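Local coordinates for putative endonuclease/exonuclease/phosphatase family protein (Bacteroides vulgatus ATCC 8482, PDB 3G6S), which probably acts as a metal-dependent nuclease of the endonuclease/exonuclease/phosphatase family, cleaving phosphodiester bonds in nucleic acids, at residues A7-R12 with L247-N252; E46-Q51 with A75-P80; L81-D86 with A121-K126; F96-N101 with A151-R156. All blocks are in the same frame, centred on the assembly; numbering follows the deposited sequence.

Interaction 1: residues A7-R12 with L247-N252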
loop_
_atom_site.group_PDB
_atom_site.type_symbol
_atom_site.label_atom_id
_atom_site.label_comp_id
_atom_site.label_asym_id
_atom_site.label_seq_id
_atom_site.Cartn_x
_atom_site.Cartn_y
_atom_site.Cartn_z
ATOM N N ALA A 7 7.141 -1.881 -1.139
ATOM C CA ALA A 7 6.739 -0.572 -1.645
ATOM C C ALA A 7 5.232 -0.346 -1.632
ATOM O O ALA A 7 4.452 -1.247 -1.938
ATOM C CB ALA A 7 7.278 -0.370 -3.059
ATOM N N THR A 8 4.830 0.866 -1.260
ATOM C CA THR A 8 3.424 1.247 -1.256
ATOM C C THR A 8 3.307 2.368 -2.282
ATOM O O THR A 8 4.122 3.295 -2.287
ATOM C CB THR A 8 2.948 1.757 0.129
ATOM O OG1 THR A 8 1.565 2.134 0.046
ATOM C CG2 THR A 8 3.768 2.968 0.583
ATOM N N PHE A 9 2.298 2.292 -3.146
ATOM C CA PHE A 9 2.150 3.299 -4.180
ATOM C C PHE A 9 0.727 3.505 -4.701
ATOM O O PHE A 9 0.061 2.565 -5.142
ATOM C CB PHE A 9 3.086 2.929 -5.333
ATOM C CG PHE A 9 3.100 3.921 -6.448
ATOM C CD1 PHE A 9 3.111 5.284 -6.179
ATOM C CD2 PHE A 9 3.142 3.493 -7.770
ATOM C CE1 PHE A 9 3.160 6.218 -7.212
ATOM C CE2 PHE A 9 3.192 4.415 -8.818
ATOM C CZ PHE A 9 3.204 5.782 -8.543
ATOM N N ASN A 10 0.263 4.748 -4.632
ATOM C CA ASN A 10 -1.065 5.123 -5.122
ATOM C C ASN A 10 -0.812 5.519 -6.578
ATOM O O ASN A 10 -0.066 6.458 -6.849
ATOM C CB ASN A 10 -1.605 6.333 -4.338
ATOM C CG ASN A 10 -3.049 6.688 -4.712
ATOM O OD1 ASN A 10 -3.454 6.585 -5.874
ATOM N ND2 ASN A 10 -3.817 7.135 -3.729
ATOM N N ILE A 11 -1.431 4.817 -7.517
ATOM C CA ILE A 11 -1.200 5.115 -8.916
ATOM C C ILE A 11 -2.171 6.099 -9.561
ATOM O O ILE A 11 -2.023 6.421 -10.737
ATOM C CB ILE A 11 -1.194 3.825 -9.742
ATOM C CG1 ILE A 11 -2.562 3.161 -9.692
ATOM C CG2 ILE A 11 -0.155 2.863 -9.183
ATOM C CD1 ILE A 11 -2.672 1.980 -10.607
ATOM N N ARG A 12 -3.150 6.585 -8.800
ATOM C CA ARG A 12 -4.154 7.518 -9.327
ATOM C C ARG A 12 -5.043 6.791 -10.334
ATOM O O ARG A 12 -4.604 6.475 -11.438
ATOM C CB ARG A 12 -3.476 8.706 -10.013
ATOM C CG ARG A 12 -4.435 9.602 -10.764
ATOM C CD ARG A 12 -5.391 10.320 -9.841
ATOM N NE ARG A 12 -6.426 10.997 -10.611
ATOM C CZ ARG A 12 -7.400 11.737 -10.088
ATOM N NH1 ARG A 12 -7.482 11.909 -8.777
ATOM N NH2 ARG A 12 -8.299 12.301 -10.882
ATOM N N LEU A 247 6.041 12.202 -15.210
ATOM C CA LEU A 247 5.285 11.989 -13.977
ATOM C C LEU A 247 4.682 10.588 -13.907
ATOM O O LEU A 247 4.082 10.108 -14.873
ATOM C CB LEU A 247 4.176 13.039 -13.877
ATOM C CG LEU A 247 4.023 13.806 -12.570
ATOM C CD1 LEU A 247 5.371 14.267 -12.065
ATOM C CD2 LEU A 247 3.111 14.996 -12.803
ATOM N N LEU A 248 4.846 9.933 -12.760
ATOM C CA LEU A 248 4.309 8.584 -12.573
ATOM C C LEU A 248 2.886 8.608 -12.025
ATOM O O LEU A 248 2.031 7.811 -12.423
ATOM C CB LEU A 248 5.188 7.778 -11.607
ATOM C CG LEU A 248 6.356 6.932 -12.125
ATOM C CD1 LEU A 248 7.266 7.755 -13.016
ATOM C CD2 LEU A 248 7.134 6.395 -10.932
ATOM N N SER A 249 2.629 9.546 -11.125
ATOM C CA SER A 249 1.328 9.629 -10.486
ATOM C C SER A 249 1.258 10.925 -9.705
ATOM O O SER A 249 2.239 11.650 -9.654
ATOM C CB SER A 249 1.177 8.414 -9.557
ATOM O OG SER A 249 0.395 8.704 -8.423
ATOM N N ASP A 250 0.106 11.235 -9.120
ATOM C CA ASP A 250 0.013 12.447 -8.319
ATOM C C ASP A 250 0.663 12.162 -6.962
ATOM O O ASP A 250 0.890 13.070 -6.165
ATOM C CB ASP A 250 -1.443 12.899 -8.131
ATOM C CG ASP A 250 -2.360 11.775 -7.725
ATOM O OD1 ASP A 250 -1.866 10.771 -7.166
ATOM O OD2 ASP A 250 -3.584 11.896 -7.958
ATOM N N HIS A 251 0.962 10.889 -6.715
ATOM C CA HIS A 251 1.617 10.466 -5.484
ATOM C C HIS A 251 3.050 10.011 -5.752
ATOM O O HIS A 251 3.427 9.724 -6.891
ATOM C CB HIS A 251 0.883 9.291 -4.841
ATOM C CG HIS A 251 -0.336 9.672 -4.064
ATOM N ND1 HIS A 251 -1.538 9.980 -4.664
ATOM C CD2 HIS A 251 -0.552 9.739 -2.730
ATOM C CE1 HIS A 251 -2.444 10.215 -3.732
ATOM N NE2 HIS A 251 -1.872 10.075 -2.549
ATOM N N ASN A 252 3.843 9.956 -4.686
ATOM C CA ASN A 252 5.213 9.479 -4.765
ATOM C C ASN A 252 5.256 8.127 -4.046
ATOM O O ASN A 252 4.739 7.983 -2.948
ATOM C CB ASN A 252 6.184 10.443 -4.079
ATOM C CG ASN A 252 6.678 11.548 -5.009
ATOM O OD1 ASN A 252 6.574 11.444 -6.240
ATOM N ND2 ASN A 252 7.240 12.604 -4.424
#

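Interaction 2: residues E46-Q51 with A75-P80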
loop_
_atom_site.group_PDB
_atom_site.type_symbol
_atom_site.label_atom_id
_atom_site.label_comp_id
_atom_site.label_asym_id
_atom_site.label_seq_id
_atom_site.Cartn_x
_atom_site.Cartn_y
_atom_site.Cartn_z
ATOM N N GLU A 46 -5.928 2.882 -5.385
ATOM C CA GLU A 46 -6.653 3.507 -6.501
ATOM C C GLU A 46 -6.408 2.805 -7.837
ATOM O O GLU A 46 -6.063 3.441 -8.828
ATOM C CB GLU A 46 -6.275 4.993 -6.636
ATOM C CG GLU A 46 -6.582 5.863 -5.419
ATOM C CD GLU A 46 -6.496 7.361 -5.709
ATOM O OE1 GLU A 46 -6.346 8.154 -4.746
ATOM O OE2 GLU A 46 -6.592 7.756 -6.898
ATOM N N VAL A 47 -6.585 1.495 -7.873
ATOM C CA VAL A 47 -6.349 0.763 -9.106
ATOM C C VAL A 47 -7.656 0.216 -9.696
ATOM O O VAL A 47 -8.307 -0.647 -9.104
ATOM C CB VAL A 47 -5.345 -0.394 -8.857
ATOM C CG1 VAL A 47 -4.909 -1.010 -10.169
ATOM C CG2 VAL A 47 -4.128 0.131 -8.078
ATOM N N LEU A 48 -8.052 0.731 -10.857
ATOM C CA LEU A 48 -9.277 0.260 -11.501
ATOM C C LEU A 48 -8.975 -1.034 -12.262
ATOM O O LEU A 48 -7.816 -1.330 -12.581
ATOM C CB LEU A 48 -9.828 1.329 -12.454
ATOM C CG LEU A 48 -10.342 2.607 -11.777
ATOM C CD1 LEU A 48 -10.770 3.621 -12.824
ATOM C CD2 LEU A 48 -11.497 2.270 -10.854
ATOM N N HIS A 49 -10.024 -1.794 -12.555
ATOM C CA HIS A 49 -9.865 -3.064 -13.248
ATOM C C HIS A 49 -9.021 -3.034 -14.527
ATOM O O HIS A 49 -8.200 -3.926 -14.759
ATOM C CB HIS A 49 -11.223 -3.689 -13.556
ATOM C CG HIS A 49 -11.107 -5.035 -14.191
ATOM N ND1 HIS A 49 -10.901 -5.197 -15.543
ATOM C CD2 HIS A 49 -11.053 -6.273 -13.648
ATOM C CE1 HIS A 49 -10.723 -6.480 -15.806
ATOM N NE2 HIS A 49 -10.809 -7.154 -14.674
ATOM N N ASN A 50 -9.210 -2.022 -15.360
ATOM C CA ASN A 50 -8.421 -1.955 -16.574
ATOM C C ASN A 50 -6.969 -1.687 -16.204
ATOM O O ASN A 50 -6.062 -2.203 -16.853
ATOM C CB ASN A 50 -8.957 -0.861 -17.484
ATOM C CG ASN A 50 -8.903 0.490 -16.841
ATOM O OD1 ASN A 50 -7.875 1.165 -16.885
ATOM N ND2 ASN A 50 -10.008 0.900 -16.222
ATOM N N GLN A 51 -6.749 -0.894 -15.152
ATOM C CA GLN A 51 -5.386 -0.585 -14.708
ATOM C C GLN A 51 -4.757 -1.828 -14.069
ATOM O O GLN A 51 -3.558 -2.079 -14.211
ATOM C CB GLN A 51 -5.372 0.553 -13.685
ATOM C CG GLN A 51 -6.025 1.829 -14.152
ATOM C CD GLN A 51 -5.991 2.911 -13.102
ATOM O OE1 GLN A 51 -5.035 3.673 -13.019
ATOM N NE2 GLN A 51 -7.027 2.970 -12.276
ATOM N N ALA A 75 -15.693 -4.294 -9.904
ATOM C CA ALA A 75 -16.230 -2.940 -9.814
ATOM C C ALA A 75 -15.573 -2.133 -8.702
ATOM O O ALA A 75 -15.452 -2.603 -7.573
ATOM C CB ALA A 75 -17.734 -2.992 -9.590
ATOM N N GLY A 76 -15.156 -0.914 -9.030
ATOM C CA GLY A 76 -14.525 -0.057 -8.043
ATOM C C GLY A 76 -13.013 -0.122 -8.037
ATOM O O GLY A 76 -12.412 -0.872 -8.810
ATOM N N GLU A 77 -12.389 0.663 -7.165
ATOM C CA GLU A 77 -10.934 0.676 -7.086
ATOM C C GLU A 77 -10.403 -0.529 -6.303
ATOM O O GLU A 77 -10.999 -0.973 -5.325
ATOM C CB GLU A 77 -10.442 1.969 -6.426
ATOM C CG GLU A 77 -11.123 3.226 -6.943
ATOM C CD GLU A 77 -10.467 4.508 -6.446
ATOM O OE1 GLU A 77 -10.065 4.566 -5.264
ATOM O OE2 GLU A 77 -10.366 5.471 -7.234
ATOM N N TYR A 78 -9.289 -1.070 -6.769
ATOM C CA TYR A 78 -8.633 -2.190 -6.115
ATOM C C TYR A 78 -7.584 -1.621 -5.173
ATOM O O TYR A 78 -7.198 -0.454 -5.278
ATOM C CB TYR A 78 -7.878 -3.046 -7.131
ATOM C CG TYR A 78 -8.713 -3.909 -8.042
ATOM C CD1 TYR A 78 -8.500 -5.286 -8.096
ATOM C CD2 TYR A 78 -9.678 -3.356 -8.883
ATOM C CE1 TYR A 78 -9.219 -6.094 -8.960
ATOM C CE2 TYR A 78 -10.409 -4.158 -9.753
ATOM C CZ TYR A 78 -10.170 -5.527 -9.780
ATOM O OH TYR A 78 -10.883 -6.342 -10.620
ATOM N N ALA A 79 -7.107 -2.464 -4.266
ATOM C CA ALA A 79 -6.028 -2.104 -3.337
ATOM C C ALA A 79 -5.207 -3.393 -3.352
ATOM O O ALA A 79 -5.013 -4.037 -2.331
ATOM C CB ALA A 79 -6.592 -1.826 -1.955
ATOM N N PRO A 80 -4.696 -3.764 -4.535
ATOM C CA PRO A 80 -3.907 -4.969 -4.789
ATOM C C PRO A 80 -2.470 -5.027 -4.308
ATOM O O PRO A 80 -1.854 -4.013 -3.981
ATOM C CB PRO A 80 -3.982 -5.095 -6.303
ATOM C CG PRO A 80 -3.810 -3.655 -6.731
ATOM C CD PRO A 80 -4.648 -2.866 -5.710
#

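Interaction 3: residues L81-D86 with A121-K126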
loop_
_atom_site.group_PDB
_atom_site.type_symbol
_atom_site.label_atom_id
_atom_site.label_comp_id
_atom_site.label_asym_id
_atom_site.label_seq_id
_atom_site.Cartn_x
_atom_site.Cartn_y
_atom_site.Cartn_z
ATOM N N LEU A 81 -1.964 -6.255 -4.273
ATOM C CA LEU A 81 -0.602 -6.569 -3.883
ATOM C C LEU A 81 0.058 -7.316 -5.038
ATOM O O LEU A 81 -0.455 -8.335 -5.499
ATOM C CB LEU A 81 -0.597 -7.465 -2.639
ATOM C CG LEU A 81 -0.743 -6.747 -1.296
ATOM C CD1 LEU A 81 -1.098 -7.751 -0.222
ATOM C CD2 LEU A 81 0.549 -6.005 -0.962
ATOM N N PHE A 82 1.177 -6.797 -5.525
ATOM C CA PHE A 82 1.905 -7.466 -6.597
ATOM C C PHE A 82 3.199 -8.014 -6.024
ATOM O O PHE A 82 3.864 -7.348 -5.230
ATOM C CB PHE A 82 2.188 -6.505 -7.755
ATOM C CG PHE A 82 0.996 -6.262 -8.635
ATOM C CD1 PHE A 82 -0.057 -5.471 -8.193
ATOM C CD2 PHE A 82 0.904 -6.864 -9.888
ATOM C CE1 PHE A 82 -1.194 -5.278 -8.988
ATOM C CE2 PHE A 82 -0.233 -6.680 -10.696
ATOM C CZ PHE A 82 -1.282 -5.886 -10.240
ATOM N N TYR A 83 3.545 -9.232 -6.414
ATOM C CA TYR A 83 4.750 -9.867 -5.909
ATOM C C TYR A 83 5.451 -10.700 -6.981
ATOM O O TYR A 83 4.847 -11.067 -8.000
ATOM C CB TYR A 83 4.392 -10.773 -4.742
ATOM C CG TYR A 83 3.419 -11.864 -5.114
ATOM C CD1 TYR A 83 2.042 -11.614 -5.188
ATOM C CD2 TYR A 83 3.876 -13.154 -5.411
ATOM C CE1 TYR A 83 1.152 -12.632 -5.548
ATOM C CE2 TYR A 83 2.992 -14.165 -5.771
ATOM C CZ TYR A 83 1.638 -13.902 -5.835
ATOM O OH TYR A 83 0.771 -14.924 -6.176
ATOM N N ARG A 84 6.726 -10.999 -6.740
ATOM C CA ARG A 84 7.523 -11.817 -7.655
ATOM C C ARG A 84 7.038 -13.273 -7.599
ATOM O O ARG A 84 7.180 -13.935 -6.573
ATOM C CB ARG A 84 8.998 -11.756 -7.253
ATOM C CG ARG A 84 9.630 -10.399 -7.439
ATOM C CD ARG A 84 9.759 -10.069 -8.908
ATOM N NE ARG A 84 10.588 -11.047 -9.596
ATOM C CZ ARG A 84 11.876 -11.237 -9.338
ATOM N NH1 ARG A 84 12.479 -10.506 -8.407
ATOM N NH2 ARG A 84 12.553 -12.167 -10.000
ATOM N N LYS A 85 6.475 -13.766 -8.700
ATOM C CA LYS A 85 5.960 -15.139 -8.779
ATOM C C LYS A 85 6.991 -16.179 -8.354
ATOM O O LYS A 85 6.674 -17.121 -7.629
ATOM C CB LYS A 85 5.524 -15.461 -10.211
ATOM C CG LYS A 85 4.725 -14.361 -10.877
ATOM C CD LYS A 85 4.511 -14.612 -12.368
ATOM C CE LYS A 85 3.430 -15.648 -12.623
ATOM N NZ LYS A 85 3.050 -15.704 -14.063
ATOM N N ASP A 86 8.225 -15.990 -8.816
ATOM C CA ASP A 86 9.323 -16.905 -8.538
ATOM C C ASP A 86 9.954 -16.760 -7.155
ATOM O O ASP A 86 10.625 -17.675 -6.683
ATOM C CB ASP A 86 10.403 -16.763 -9.622
ATOM C CG ASP A 86 10.922 -15.337 -9.758
ATOM O OD1 ASP A 86 10.133 -14.429 -10.131
ATOM O OD2 ASP A 86 12.130 -15.116 -9.493
ATOM N N ALA A 121 -2.364 -10.958 2.403
ATOM C CA ALA A 121 -1.852 -12.215 1.895
ATOM C C ALA A 121 -0.769 -12.765 2.800
ATOM O O ALA A 121 0.130 -12.041 3.230
ATOM C CB ALA A 121 -1.308 -12.027 0.497
ATOM N N LYS A 122 -0.873 -14.054 3.098
ATOM C CA LYS A 122 0.102 -14.735 3.927
ATOM C C LYS A 122 1.122 -15.318 2.931
ATOM O O LYS A 122 0.816 -16.243 2.176
ATOM C CB LYS A 122 -0.616 -15.824 4.716
ATOM C CG LYS A 122 0.234 -16.664 5.642
ATOM C CD LYS A 122 -0.648 -17.655 6.394
ATOM C CE LYS A 122 0.178 -18.638 7.190
ATOM N NZ LYS A 122 -0.661 -19.732 7.750
ATOM N N PHE A 123 2.323 -14.749 2.921
ATOM C CA PHE A 123 3.392 -15.156 2.007
ATOM C C PHE A 123 4.376 -16.143 2.589
ATOM O O PHE A 123 4.402 -16.389 3.784
ATOM C CB PHE A 123 4.198 -13.937 1.557
ATOM C CG PHE A 123 3.520 -13.107 0.520
ATOM C CD1 PHE A 123 3.324 -13.601 -0.765
ATOM C CD2 PHE A 123 3.121 -11.806 0.804
ATOM C CE1 PHE A 123 2.747 -12.804 -1.758
ATOM C CE2 PHE A 123 2.543 -11.001 -0.185
ATOM C CZ PHE A 123 2.357 -11.508 -1.470
ATOM N N LYS A 124 5.199 -16.702 1.718
ATOM C CA LYS A 124 6.238 -17.626 2.139
ATOM C C LYS A 124 7.381 -17.424 1.183
ATOM O O LYS A 124 7.187 -17.417 -0.031
ATOM C CB LYS A 124 5.790 -19.086 2.067
ATOM C CG LYS A 124 6.872 -20.031 2.591
ATOM C CD LYS A 124 7.083 -21.258 1.701
ATOM C CE LYS A 124 5.970 -22.284 1.859
ATOM N NZ LYS A 124 6.195 -23.469 0.994
ATOM N N ASP A 125 8.571 -17.240 1.728
ATOM C CA ASP A 125 9.739 -17.050 0.891
ATOM C C ASP A 125 10.129 -18.437 0.396
ATOM O O ASP A 125 10.621 -19.257 1.170
ATOM C CB ASP A 125 10.882 -16.448 1.711
ATOM C CG ASP A 125 12.067 -16.063 0.858
ATOM O OD1 ASP A 125 12.294 -14.847 0.671
ATOM O OD2 ASP A 125 12.771 -16.974 0.366
ATOM N N LYS A 126 9.900 -18.705 -0.885
ATOM C CA LYS A 126 10.227 -20.013 -1.434
ATOM C C LYS A 126 11.716 -20.180 -1.659
ATOM O O LYS A 126 12.153 -20.581 -2.730
ATOM C CB LYS A 126 9.454 -20.264 -2.735
ATOM C CG LYS A 126 9.693 -19.241 -3.808
ATOM C CD LYS A 126 8.421 -18.969 -4.590
ATOM C CE LYS A 126 7.842 -20.222 -5.211
ATOM N NZ LYS A 126 6.690 -19.876 -6.087
#

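Interaction 4: residues F96-N101 with A151-R156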
loop_
_atom_site.group_PDB
_atom_site.type_symbol
_atom_site.label_atom_id
_atom_site.label_comp_id
_atom_site.label_asym_id
_atom_site.label_seq_id
_atom_site.Cartn_x
_atom_site.Cartn_y
_atom_site.Cartn_z
ATOM N N PHE A 96 -11.088 -7.731 2.952
ATOM C CA PHE A 96 -12.253 -7.450 3.783
ATOM C C PHE A 96 -12.593 -5.969 3.734
ATOM O O PHE A 96 -11.761 -5.145 3.351
ATOM C CB PHE A 96 -12.009 -7.887 5.233
ATOM C CG PHE A 96 -10.808 -7.254 5.870
ATOM C CD1 PHE A 96 -10.902 -6.012 6.500
ATOM C CD2 PHE A 96 -9.571 -7.891 5.819
ATOM C CE1 PHE A 96 -9.780 -5.411 7.066
ATOM C CE2 PHE A 96 -8.445 -7.302 6.379
ATOM C CZ PHE A 96 -8.548 -6.057 7.004
ATOM N N TRP A 97 -13.819 -5.631 4.124
ATOM C CA TRP A 97 -14.279 -4.246 4.102
ATOM C C TRP A 97 -14.085 -3.506 5.418
ATOM O O TRP A 97 -14.464 -3.996 6.482
ATOM C CB TRP A 97 -15.750 -4.204 3.664
ATOM C CG TRP A 97 -15.878 -4.291 2.189
ATOM C CD1 TRP A 97 -16.104 -3.256 1.319
ATOM C CD2 TRP A 97 -15.629 -5.445 1.380
ATOM N NE1 TRP A 97 -15.998 -3.698 0.017
ATOM C CE2 TRP A 97 -15.710 -5.039 0.028
ATOM C CE3 TRP A 97 -15.338 -6.788 1.668
ATOM C CZ2 TRP A 97 -15.508 -5.919 -1.035
ATOM C CZ3 TRP A 97 -15.134 -7.672 0.611
ATOM C CH2 TRP A 97 -15.223 -7.230 -0.729
ATOM N N LEU A 98 -13.475 -2.327 5.332
ATOM C CA LEU A 98 -13.231 -1.507 6.511
ATOM C C LEU A 98 -14.568 -0.939 6.981
ATOM O O LEU A 98 -14.955 0.177 6.625
ATOM C CB LEU A 98 -12.241 -0.373 6.186
ATOM C CG LEU A 98 -10.861 -0.791 5.632
ATOM C CD1 LEU A 98 -9.942 0.431 5.536
ATOM C CD2 LEU A 98 -10.227 -1.840 6.543
ATOM N N ALA A 99 -15.273 -1.739 7.776
ATOM C CA ALA A 99 -16.577 -1.371 8.306
ATOM C C ALA A 99 -16.910 -2.227 9.522
ATOM O O ALA A 99 -16.113 -3.060 9.939
ATOM C CB ALA A 99 -17.649 -1.549 7.227
ATOM N N GLU A 100 -18.095 -2.013 10.080
ATOM C CA GLU A 100 -18.549 -2.744 11.251
ATOM C C GLU A 100 -18.567 -4.249 10.989
ATOM O O GLU A 100 -18.439 -5.053 11.911
ATOM C CB GLU A 100 -19.934 -2.243 11.655
ATOM C CG GLU A 100 -19.963 -0.747 12.013
ATOM C CD GLU A 100 -19.808 0.189 10.805
ATOM O OE1 GLU A 100 -19.556 1.395 11.015
ATOM O OE2 GLU A 100 -19.954 -0.266 9.649
ATOM N N ASN A 101 -18.722 -4.619 9.722
ATOM C CA ASN A 101 -18.723 -6.021 9.317
ATOM C C ASN A 101 -17.828 -6.184 8.094
ATOM O O ASN A 101 -18.273 -6.019 6.960
ATOM C CB ASN A 101 -20.127 -6.493 8.961
ATOM C CG ASN A 101 -20.155 -7.961 8.590
ATOM O OD1 ASN A 101 -21.122 -8.456 8.008
ATOM N ND2 ASN A 101 -19.085 -8.675 8.936
ATOM N N ALA A 151 -7.956 1.060 11.477
ATOM C CA ALA A 151 -6.648 0.737 12.023
ATOM C C ALA A 151 -6.740 -0.414 13.023
ATOM O O ALA A 151 -5.994 -1.387 12.936
ATOM C CB ALA A 151 -6.052 1.963 12.681
ATOM N N LEU A 152 -7.661 -0.304 13.973
ATOM C CA LEU A 152 -7.839 -1.349 14.972
ATOM C C LEU A 152 -8.256 -2.653 14.293
ATOM O O LEU A 152 -7.831 -3.732 14.695
ATOM C CB LEU A 152 -8.896 -0.924 15.995
ATOM C CG LEU A 152 -8.463 0.243 16.888
ATOM C CD1 LEU A 152 -9.667 1.047 17.369
ATOM C CD2 LEU A 152 -7.664 -0.297 18.041
ATOM N N LEU A 153 -9.076 -2.545 13.256
ATOM C CA LEU A 153 -9.544 -3.715 12.536
ATOM C C LEU A 153 -8.376 -4.453 11.889
ATOM O O LEU A 153 -8.289 -5.679 11.955
ATOM C CB LEU A 153 -10.561 -3.291 11.476
ATOM C CG LEU A 153 -10.997 -4.320 10.428
ATOM C CD1 LEU A 153 -11.633 -5.526 11.097
ATOM C CD2 LEU A 153 -11.968 -3.659 9.468
ATOM N N ILE A 154 -7.471 -3.704 11.271
ATOM C CA ILE A 154 -6.312 -4.302 10.626
ATOM C C ILE A 154 -5.450 -5.034 11.649
ATOM O O ILE A 154 -5.027 -6.166 11.413
ATOM C CB ILE A 154 -5.483 -3.223 9.892
ATOM C CG1 ILE A 154 -6.274 -2.718 8.685
ATOM C CG2 ILE A 154 -4.122 -3.786 9.452
ATOM C CD1 ILE A 154 -5.685 -1.490 8.021
ATOM N N ILE A 155 -5.204 -4.397 12.789
ATOM C CA ILE A 155 -4.407 -5.035 13.827
ATOM C C ILE A 155 -5.020 -6.370 14.229
ATOM O O ILE A 155 -4.317 -7.376 14.314
ATOM C CB ILE A 155 -4.264 -4.141 15.084
ATOM C CG1 ILE A 155 -3.431 -2.899 14.751
ATOM C CG2 ILE A 155 -3.603 -4.922 16.211
ATOM C CD1 ILE A 155 -3.080 -2.038 15.950
ATOM N N ARG A 156 -6.330 -6.394 14.453
ATOM C CA ARG A 156 -7.003 -7.640 14.833
ATOM C C ARG A 156 -6.906 -8.733 13.767
ATOM O O ARG A 156 -6.929 -9.918 14.091
ATOM C CB ARG A 156 -8.478 -7.381 15.148
ATOM C CG ARG A 156 -8.710 -6.448 16.321
ATOM C CD ARG A 156 -10.094 -6.675 16.896
ATOM N NE ARG A 156 -11.150 -6.441 15.915
ATOM C CZ ARG A 156 -11.595 -5.235 15.566
ATOM N NH1 ARG A 156 -11.072 -4.148 16.124
ATOM N NH2 ARG A 156 -12.563 -5.117 14.665
#

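Interaction 1: residues A7-R12 with L247-N252
The amide of N10, its CG anti to the backbone N (chi1 -174°), lies almost flat on the imidazole of H251, planes 11° apart, with N10 CB over the ring face, 3.7 Å from its centroid, in a CH-pi contact. S249, D250 and H251 form the Ser-Asp-His motif of the DNase I-like fold, a sequence that in relatives lines the active site. From the same loop S249 OG donates to N10 O at 2.8 Å and accepts from H251 N, closing an ST turn. H251 ND1 bonds D250 OD1 at 2.6 Å, reaching it from above the carboxylate plane. With an alanine at H251, D250 OD1 would probably lose this donor and the N10 amide the surface it rests on. Further out, D250 OD2 touches R12 CD and makes a long salt bridge to NH1 of R12, a residue whose NE is paired with D18; N10 ND2 is held by E46 and D172. At the edge of the F9 ring, in its plane, H251 O lies 3.5 Å from F9 CE1.

Interaction 2: residues E46-Q51 with A75-P80
Y78 runs its side chain along V47, L48 and H49. CG is anti to the carbonyl carbon (chi1 -73°), which lays the ring beside V47 O and the first residue of helix 49-58, H49. CB sits 3.1 Å from V47 O, and CD2, one bond past CG, is 3.0 Å from that same oxygen. CE2 then passes H49 CA at 3.7 Å, and at the tip OH meets the imidazole edge in its plane, 3.0 Å from H49 CD2. Between the backbones there is a single antiparallel bridge, a hydrogen-bonded pair: Y78 N donates to V47 O at 2.6 Å, while V47 N returns a weak bond to Y78 O at 3.3 Å. The bridge ties the loop ahead of strand 81-84 to the turn where strand 41-45 of the DNase I-like fold gives way to helix 49-58, with L48 as N-cap residue. An alanine in place of Y78 would probably keep the bridge but open a gap beside H49 and strip F52 of the ring stacked on it. V47 CG2 packs on P80 CD, 3.9 Å away. Nearby, E46 and E77 run side by side, 4.4 Å apart between their OE2 atoms; E77 OE1 has its salt bridge with R69.

Interaction 3: residues L81-D86 with A121-K126
Y83 holds CG between its backbone N and carbonyl carbon (chi1 60°), while F123 has CG anti to the carbonyl carbon (chi1 -77°), and these two settings bring the rings together between the strands. Strands 81-84 and 117-125 belong to different sheets of the DNase I-like sandwich, so the contact is sheet-to-sheet packing through side chains, and the two segments run in nearly the same direction. The pair is edge-to-face: F123 CE1 stands 3.5 Å from Y83 CG, over the face of the tyrosine ring, with centroids 5.0 Å apart and planes at 65°. F123 is also covered on one face by A121 CB. Two residues back along each strand, L81 CD1 approaches the same A121 CB at 4.3 Å. V90 of strand 88-97 touches the side chains of both Y83 and F123, and I65 borders Y83. At the exposed end the packing turns polar. K126 bends at chi2 and chi3 to lay CD 3.3 Å from D86 O, and its NZ donates to K85 O at 3.2 Å, nearly along the C=O axis.

Interaction 4: residues F96-N101 with A151-R156
The ring of F96 presents its edge to I154, whose CG1 lies near the ring plane, 4.4 Å from F96 CZ, while L153 CD2 comes at the ring obliquely, 3.7 Å from F96 CE1. The other flat group, the guanidinium of R156, stays within its own helix and lays one face over L153 CA. L153 is the residue that reaches across: with CG anti to the backbone N (chi1 169°), it sends CD2 in among F96, W97 and L98. There CD2 meets L98 CD2 at 3.9 Å and passes W97 O, also at 3.9 Å, while the F96 and L153 side chains slide past each other in opposite directions. W97, L98 and A99 form an inverse gamma turn centred on L98, marked by a weak backbone bond from A99 N to W97 O. It brings the chain off the end of strand 88-97, an outer strand of the six-stranded sheet, and helix 144-161 packs on that sheet within an outer helical layer of the DNase I-like alpha/beta sandwich. A118 lies against both F96 and L98, and V135 and T137 of strand 131-138 carry I154. W97 points away from the helix, its NE1 bonded to R69 O. No hydrogen bond crosses the interface, so helix and strand end are held together here mainly by apolar packing, which probably imposes little directional preference at this contact.

Overall arrangement
Interaction 1 joins the first strand, 2-10, to the loop before the last, 254-260; the other three fall between its segments in sequence. Interactions 1 and 2 touch, centres about 14 Å apart, through N10 with E46 and I11 with V47; both lie where strands 2-10 and 41-45 end, at the edge of the sandwich where relatives have their active site. Interaction 3 starts where 75-80 stops and crosses from the seven-stranded sheet to the six-stranded one, about 20 Å from interaction 2 between centres. Interactions 3 and 4 alternate along the chain and meet the six-stranded sheet on neighbouring strands, 117-125 and 88-97. Interaction 4 adds the helix outside it, across the molecule's centre from interaction 1.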